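Local coordinates for protein transcriptional regulator, LysR family (PDB 3SZP) that is a LysR-family virulence gene activator that probably binds specific promoter DNA through a winged helix-turn-helix to control transcription, at residues V29-I32 / T33-Q37; D4-N7 / L8-L11; V13-S17 / Y18-S22. All coordinates share one frame; numbering follows the deposited sequence.

Contact 1: V29-I32 / T33-Q37; sequences VATI and TRRIQ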
loop_
_atom_site.group_PDB
_atom_site.type_symbol
_atom_site.label_atom_id
_atom_site.label_comp_id
_atom_site.label_asym_id
_atom_site.label_seq_id
_atom_site.Cartn_x
_atom_site.Cartn_y
_atom_site.Cartn_z
ATOM N N VAL A 29 6.479 15.361 8.494
ATOM C CA VAL A 29 5.332 14.636 7.966
ATOM C C VAL A 29 4.152 14.686 8.934
ATOM O O VAL A 29 3.039 14.973 8.527
ATOM C CB VAL A 29 5.699 13.180 7.616
ATOM C CG1 VAL A 29 4.443 12.351 7.353
ATOM C CG2 VAL A 29 6.643 13.165 6.409
ATOM N N ALA A 30 4.399 14.427 10.213
ATOM C CA ALA A 30 3.303 14.396 11.187
ATOM C C ALA A 30 2.541 15.719 11.202
ATOM O O ALA A 30 1.315 15.745 11.314
ATOM C CB ALA A 30 3.822 14.046 12.589
ATOM N N THR A 31 3.274 16.823 11.093
ATOM C CA THR A 31 2.642 18.138 11.066
ATOM C C THR A 31 1.886 18.390 9.744
ATOM O O THR A 31 0.808 18.982 9.739
ATOM C CB THR A 31 3.677 19.260 11.354
ATOM O OG1 THR A 31 4.183 19.097 12.690
ATOM C CG2 THR A 31 3.051 20.645 11.206
ATOM N N ILE A 32 2.456 17.926 8.632
ATOM C CA ILE A 32 1.766 17.969 7.348
ATOM C C ILE A 32 0.451 17.193 7.410
ATOM O O ILE A 32 -0.579 17.661 6.924
ATOM C CB ILE A 32 2.606 17.381 6.190
ATOM C CG1 ILE A 32 3.844 18.237 5.924
ATOM C CG2 ILE A 32 1.734 17.243 4.908
ATOM C CD1 ILE A 32 4.705 17.724 4.747
ATOM N N THR A 33 0.498 16.002 7.994
ATOM C CA THR A 33 -0.684 15.177 8.123
ATOM C C THR A 33 -1.746 15.881 8.944
ATOM O O THR A 33 -2.933 15.845 8.616
ATOM C CB THR A 33 -0.350 13.860 8.821
ATOM O OG1 THR A 33 0.511 13.089 7.980
ATOM C CG2 THR A 33 -1.631 13.061 9.079
ATOM N N ARG A 34 -1.302 16.507 10.021
ATOM C CA ARG A 34 -2.189 17.179 10.947
ATOM C C ARG A 34 -2.872 18.350 10.264
ATOM O O ARG A 34 -4.057 18.597 10.468
ATOM C CB ARG A 34 -1.373 17.683 12.135
ATOM C CG ARG A 34 -2.169 18.056 13.367
ATOM C CD ARG A 34 -1.256 18.023 14.615
ATOM N NE ARG A 34 -0.172 19.012 14.558
ATOM C CZ ARG A 34 1.101 18.751 14.857
ATOM N NH1 ARG A 34 1.468 17.519 15.229
ATOM N NH2 ARG A 34 2.015 19.717 14.796
ATOM N N ARG A 35 -2.107 19.061 9.445
ATOM C CA ARG A 35 -2.586 20.278 8.817
ATOM C C ARG A 35 -3.521 19.969 7.653
ATOM O O ARG A 35 -4.474 20.703 7.422
ATOM C CB ARG A 35 -1.420 21.207 8.416
ATOM C CG ARG A 35 -0.723 21.863 9.634
ATOM C CD ARG A 35 0.410 22.797 9.227
ATOM N NE ARG A 35 -0.035 23.707 8.179
ATOM C CZ ARG A 35 0.769 24.385 7.365
ATOM N NH1 ARG A 35 2.094 24.278 7.486
ATOM N NH2 ARG A 35 0.241 25.156 6.416
ATOM N N ILE A 36 -3.276 18.872 6.944
ATOM C CA ILE A 36 -4.209 18.447 5.912
ATOM C C ILE A 36 -5.524 18.004 6.554
ATOM O O ILE A 36 -6.595 18.310 6.054
ATOM C CB ILE A 36 -3.651 17.297 5.066
ATOM C CG1 ILE A 36 -2.392 17.745 4.320
ATOM C CG2 ILE A 36 -4.702 16.824 4.075
ATOM C CD1 ILE A 36 -2.694 18.737 3.231
ATOM N N GLN A 37 -5.430 17.270 7.658
ATOM C CA GLN A 37 -6.615 16.892 8.407
ATOM C C GLN A 37 -7.426 18.116 8.802
ATOM O O GLN A 37 -8.650 18.124 8.666
ATOM C CB GLN A 37 -6.256 16.128 9.675
ATOM C CG GLN A 37 -7.494 15.729 10.479
ATOM C CD GLN A 37 -8.326 14.665 9.769
ATOM O OE1 GLN A 37 -9.378 14.951 9.190
ATOM N NE2 GLN A 37 -7.846 13.426 9.805
HETATM O O HOH W 1 4.193 17.290 14.561
#

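Contact 2: D4-N7 / L8-L11; sequences DDLN and LFRL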
loop_
_atom_site.group_PDB
_atom_site.type_symbol
_atom_site.label_atom_id
_atom_site.label_comp_id
_atom_site.label_asym_id
_atom_site.label_seq_id
_atom_site.Cartn_x
_atom_site.Cartn_y
_atom_site.Cartn_z
ATOM N N ASP A 4 -2.991 28.803 4.262
ATOM C CA ASP A 4 -1.694 28.125 4.287
ATOM C C ASP A 4 -1.846 26.610 4.224
ATOM O O ASP A 4 -1.013 25.927 3.625
ATOM C CB ASP A 4 -0.863 28.534 5.504
ATOM C CG ASP A 4 -0.232 29.893 5.331
ATOM O OD1 ASP A 4 0.315 30.150 4.233
ATOM O OD2 ASP A 4 -0.290 30.713 6.276
ATOM N N ASP A 5 -2.907 26.084 4.831
ATOM C CA ASP A 5 -3.162 24.640 4.753
ATOM C C ASP A 5 -3.595 24.257 3.337
ATOM O O ASP A 5 -3.154 23.239 2.790
ATOM C CB ASP A 5 -4.194 24.203 5.786
ATOM C CG ASP A 5 -3.699 24.368 7.224
ATOM O OD1 ASP A 5 -2.485 24.527 7.456
ATOM O OD2 ASP A 5 -4.527 24.320 8.145
ATOM N N LEU A 6 -4.442 25.103 2.747
ATOM C CA LEU A 6 -4.862 24.954 1.354
ATOM C C LEU A 6 -3.633 25.003 0.454
ATOM O O LEU A 6 -3.482 24.191 -0.456
ATOM C CB LEU A 6 -5.839 26.071 0.971
ATOM C CG LEU A 6 -6.369 26.028 -0.461
ATOM C CD1 LEU A 6 -7.126 24.714 -0.721
ATOM C CD2 LEU A 6 -7.274 27.219 -0.742
ATOM N N ASN A 7 -2.750 25.960 0.721
ATOM C CA ASN A 7 -1.500 26.057 -0.021
ATOM C C ASN A 7 -0.634 24.841 0.175
ATOM O O ASN A 7 0.031 24.396 -0.759
ATOM C CB ASN A 7 -0.683 27.277 0.403
ATOM C CG ASN A 7 0.459 27.556 -0.552
ATOM O OD1 ASN A 7 0.277 27.526 -1.770
ATOM N ND2 ASN A 7 1.643 27.819 -0.011
ATOM N N LEU A 8 -0.624 24.326 1.403
ATOM C CA LEU A 8 0.178 23.150 1.729
ATOM C C LEU A 8 -0.374 21.950 0.967
ATOM O O LEU A 8 0.378 21.115 0.474
ATOM C CB LEU A 8 0.165 22.849 3.231
ATOM C CG LEU A 8 0.883 21.519 3.562
ATOM C CD1 LEU A 8 2.357 21.615 3.154
ATOM C CD2 LEU A 8 0.770 21.133 5.041
ATOM N N PHE A 9 -1.698 21.883 0.875
ATOM C CA PHE A 9 -2.370 20.838 0.110
ATOM C C PHE A 9 -1.920 20.898 -1.340
ATOM O O PHE A 9 -1.542 19.886 -1.920
ATOM C CB PHE A 9 -3.887 21.007 0.218
ATOM C CG PHE A 9 -4.661 20.375 -0.911
ATOM C CD1 PHE A 9 -4.801 18.988 -0.998
ATOM C CD2 PHE A 9 -5.274 21.167 -1.873
ATOM C CE1 PHE A 9 -5.538 18.409 -2.029
ATOM C CE2 PHE A 9 -6.030 20.588 -2.901
ATOM C CZ PHE A 9 -6.149 19.208 -2.984
ATOM N N ARG A 10 -1.935 22.093 -1.920
ATOM C CA ARG A 10 -1.420 22.268 -3.269
ATOM C C ARG A 10 0.008 21.725 -3.426
ATOM O O ARG A 10 0.309 21.052 -4.413
ATOM C CB ARG A 10 -1.460 23.741 -3.671
ATOM C CG ARG A 10 -0.787 24.029 -5.013
ATOM C CD ARG A 10 -0.761 25.521 -5.328
ATOM N NE ARG A 10 0.136 26.277 -4.452
ATOM C CZ ARG A 10 1.378 26.645 -4.778
ATOM N NH1 ARG A 10 1.895 26.308 -5.954
ATOM N NH2 ARG A 10 2.115 27.343 -3.919
ATOM N N LEU A 11 0.882 22.015 -2.459
ATOM C CA LEU A 11 2.285 21.611 -2.553
ATOM C C LEU A 11 2.422 20.099 -2.449
ATOM O O LEU A 11 3.285 19.489 -3.090
ATOM C CB LEU A 11 3.134 22.271 -1.457
ATOM C CG LEU A 11 3.319 23.788 -1.435
ATOM C CD1 LEU A 11 4.268 24.187 -0.300
ATOM C CD2 LEU A 11 3.835 24.306 -2.767
#

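Contact 3: V13-S17 / Y18-S22; sequences VENGS and YTSTS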
loop_
_atom_site.group_PDB
_atom_site.type_symbol
_atom_site.label_atom_id
_atom_site.label_comp_id
_atom_site.label_asym_id
_atom_site.label_seq_id
_atom_site.Cartn_x
_atom_site.Cartn_y
_atom_site.Cartn_z
ATOM N N VAL A 13 0.254 17.937 -3.500
ATOM C CA VAL A 13 -0.145 17.392 -4.793
ATOM C C VAL A 13 0.986 17.525 -5.802
ATOM O O VAL A 13 1.274 16.597 -6.545
ATOM C CB VAL A 13 -1.413 18.096 -5.349
ATOM C CG1 VAL A 13 -1.753 17.573 -6.735
ATOM C CG2 VAL A 13 -2.582 17.900 -4.410
ATOM N N GLU A 14 1.638 18.682 -5.815
ATOM C CA GLU A 14 2.734 18.919 -6.745
ATOM C C GLU A 14 3.922 17.986 -6.523
ATOM O O GLU A 14 4.517 17.488 -7.478
ATOM C CB GLU A 14 3.183 20.370 -6.672
ATOM C CG GLU A 14 2.163 21.319 -7.246
ATOM C CD GLU A 14 2.547 22.763 -7.042
ATOM O OE1 GLU A 14 3.629 23.022 -6.446
ATOM O OE2 GLU A 14 1.760 23.643 -7.480
ATOM N N ASN A 15 4.265 17.753 -5.261
ATOM C CA ASN A 15 5.380 16.868 -4.931
ATOM C C ASN A 15 5.003 15.385 -4.998
ATOM O O ASN A 15 5.836 14.530 -5.317
ATOM C CB ASN A 15 5.959 17.222 -3.561
ATOM C CG ASN A 15 6.563 18.615 -3.530
ATOM O OD1 ASN A 15 7.545 18.896 -4.223
ATOM N ND2 ASN A 15 5.992 19.491 -2.716
ATOM N N GLY A 16 3.748 15.087 -4.687
ATOM C CA GLY A 16 3.238 13.739 -4.829
ATOM C C GLY A 16 3.316 12.858 -3.591
ATOM O O GLY A 16 2.899 11.696 -3.644
ATOM N N SER A 17 3.856 13.392 -2.497
ATOM C CA SER A 17 3.879 12.682 -1.220
ATOM C C SER A 17 4.169 13.626 -0.047
ATOM O O SER A 17 4.654 14.748 -0.242
ATOM C CB SER A 17 4.915 11.557 -1.240
ATOM O OG SER A 17 6.224 12.052 -1.033
ATOM N N TYR A 18 3.879 13.165 1.168
ATOM C CA TYR A 18 4.124 13.969 2.359
ATOM C C TYR A 18 5.612 14.069 2.644
ATOM O O TYR A 18 6.104 15.133 3.008
ATOM C CB TYR A 18 3.416 13.391 3.583
ATOM C CG TYR A 18 1.918 13.606 3.640
ATOM C CD1 TYR A 18 1.271 14.411 2.724
ATOM C CD2 TYR A 18 1.154 12.997 4.629
ATOM C CE1 TYR A 18 -0.102 14.599 2.788
ATOM C CE2 TYR A 18 -0.213 13.173 4.702
ATOM C CZ TYR A 18 -0.840 13.974 3.780
ATOM O OH TYR A 18 -2.213 14.154 3.848
ATOM N N THR A 19 6.321 12.949 2.500
ATOM C CA THR A 19 7.762 12.907 2.721
ATOM C C THR A 19 8.481 13.823 1.728
ATOM O O THR A 19 9.372 14.586 2.096
ATOM C CB THR A 19 8.327 11.463 2.606
ATOM O OG1 THR A 19 8.008 10.707 3.791
ATOM C CG2 THR A 19 9.846 11.485 2.421
ATOM N N SER A 20 8.090 13.740 0.466
ATOM C CA SER A 20 8.665 14.595 -0.551
ATOM C C SER A 20 8.406 16.054 -0.189
ATOM O O SER A 20 9.282 16.904 -0.291
ATOM C CB SER A 20 8.054 14.278 -1.914
ATOM O OG SER A 20 8.389 15.288 -2.849
ATOM N N THR A 21 7.191 16.328 0.255
ATOM C CA THR A 21 6.819 17.679 0.649
ATOM C C THR A 21 7.565 18.127 1.905
ATOM O O THR A 21 8.032 19.268 1.993
ATOM C CB THR A 21 5.292 17.809 0.820
ATOM O OG1 THR A 21 4.649 17.456 -0.417
ATOM C CG2 THR A 21 4.916 19.229 1.200
ATOM N N SER A 22 7.680 17.214 2.862
ATOM C CA SER A 22 8.376 17.459 4.108
ATOM C C SER A 22 9.813 17.892 3.814
ATOM O O SER A 22 10.319 18.861 4.392
ATOM C CB SER A 22 8.362 16.181 4.946
ATOM O OG SER A 22 9.102 16.299 6.149
#

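Contact 1: V29-I32 / T33-Q37
Between Val29 and Gln37 the chain runs as regular helix: Thr33, Arg34, Arg35 and Ile36 each return a backbone N-H to the carbonyl four residues back, as in the 2.8 Å bond from Thr33 N to Val29 O. This is the first part of helix 29-43, the second helix of the helix-turn-helix and, as in other LysR-type regulators, probably the one that reads DNA. Val29 O takes a second donor from the same threonine. With chi1 at -66°, Thr33 OG1 folds back along the helix and reaches Val29 O at 3.2 Å from well above the carbonyl plane. The buried flank is apolar: Ile32 and Ile36 lie side by side, CG2 of Ile32 4.2 Å from CG1 of Ile36, and both pack on Tyr18. Arg35 brushes Thr31 CG2 with its CD before turning its guanidinium to a salt bridge with Asp5. Towards solvent, Arg34 bends at chi3 (63°) and lays one guanidinium face over Thr31 CA. A water closes this arrangement, 2.6 Å from Thr31 OG1 and accepting at 2.8 Å from Arg34 NH1.

Contact 2: D4-N7 / L8-L11
Asn7 OD1 is gripped by two nitrogens of Arg10, one helical turn further on: NE donates to it at 3.0 Å and NH2 at 2.8 Å. The guanidinium thus presents its side to a single oxygen, which lies in the guanidinium plane; NH2 also lies in the amide's carbonyl plane, on a lone pair, while NE is tilted from it. The two flat groups are nearly coplanar, 26° apart, and the side chains run alongside each other. The bend of Arg10 at chi3 (69°) brings NE and NH2 back towards Asn7. One face of the guanidinium is covered near its rim by Leu11 CD2, and NH1 turns to a salt bridge with Glu14, so the group is held from several directions. On another flank, Leu6 and Phe9 meet at an angle, CD1 of Leu6 4.2 Å from CD2 of Phe9, with Leu6 O at the ring edge. Phe9 continues onto Phe64 and Leu39, while Leu6 packs on Thr79 of another subunit. The backbone bonds are the regular i to i+4 set, Leu8 N to Asp4 O being 2.8 Å. Both i to i+3 pairs, polar and apolar, belong to the first helix of the LysR winged helix-turn-helix domain, which packs against helices 29-43 and 59-83.

Contact 3: V13-S17 / Y18-S22
Ser17 and Thr21 carry most of the hydrogen bonding where one helix stops and the next begins. Ser17 is the N-cap of helix 18-25: its OG accepts from Ser20 N at 2.9 Å, with an N-H...O angle of 156°, giving one of the first-turn amides a partner that no preceding turn of helix could supply. The chi1 of 80° puts OG between the backbone N and the carbonyl carbon, turned in over the start of the helix. Its carbonyl is used as well. Thr21 N donates to Ser17 O at 3.0 Å, and Thr21 OG1 donates to the same oxygen at 2.7 Å; the two donors come from opposite faces of the carbonyl plane, so the oxygen is clasped from both. A weak bond reaches across the turn, from Asn15 ND2 to Thr21 OG1 at 3.4 Å, the two side chains crossing at about a right angle. The same Asn15 nitrogen also makes a weak bond back to Leu11 O.

In van der Waals contact, Ser20 meets two residues of the turn: its CB lies 3.0 Å from Ser17 OG, and its OG 3.2 Å from Asn15 CB. Here the end of helix 3-15 touches the first turn of helix 18-25.

The bend itself is made by the backbone. Gly16 is the first residue to leave helical geometry, with a positive phi of 93°; Ser17 after it is extended.

Within the fold, this tight turn joins the first helix of the DNA-binding domain to helix 18-25. Tyr18 spreads from the new helix onto Ile36 of helix 29-43 and Leu48 of strand 48-51, Thr21 touches Val12 of helix 3-15, and Val13 and Glu14 touch Tyr65 of helix 59-83.

How the contacts relate
The three local contacts illustrate how a small helical domain is built from short-range contacts that also touch one another. Their centres lie 11 to 12 Å apart, in three helices packed together. Contacts 1 and 2 are joined by the salt bridge from Arg35 NE to Asp5 OD1, 2.7 Å, and by packing of Ile36 CD1 on Phe9 CA. Tyr18 links contacts 1 and 3: its OH lies 3.6 Å from Ile36 CG1. Contacts 2 and 3 share helix 3-15 and meet through Leu8 CD1 and Thr21 CG2, 4.0 Å apart. Helix 29-43, probably the DNA-reading helix as in other LysR-type regulators, is touched by both other helices; no ligand or DNA takes part in these contacts.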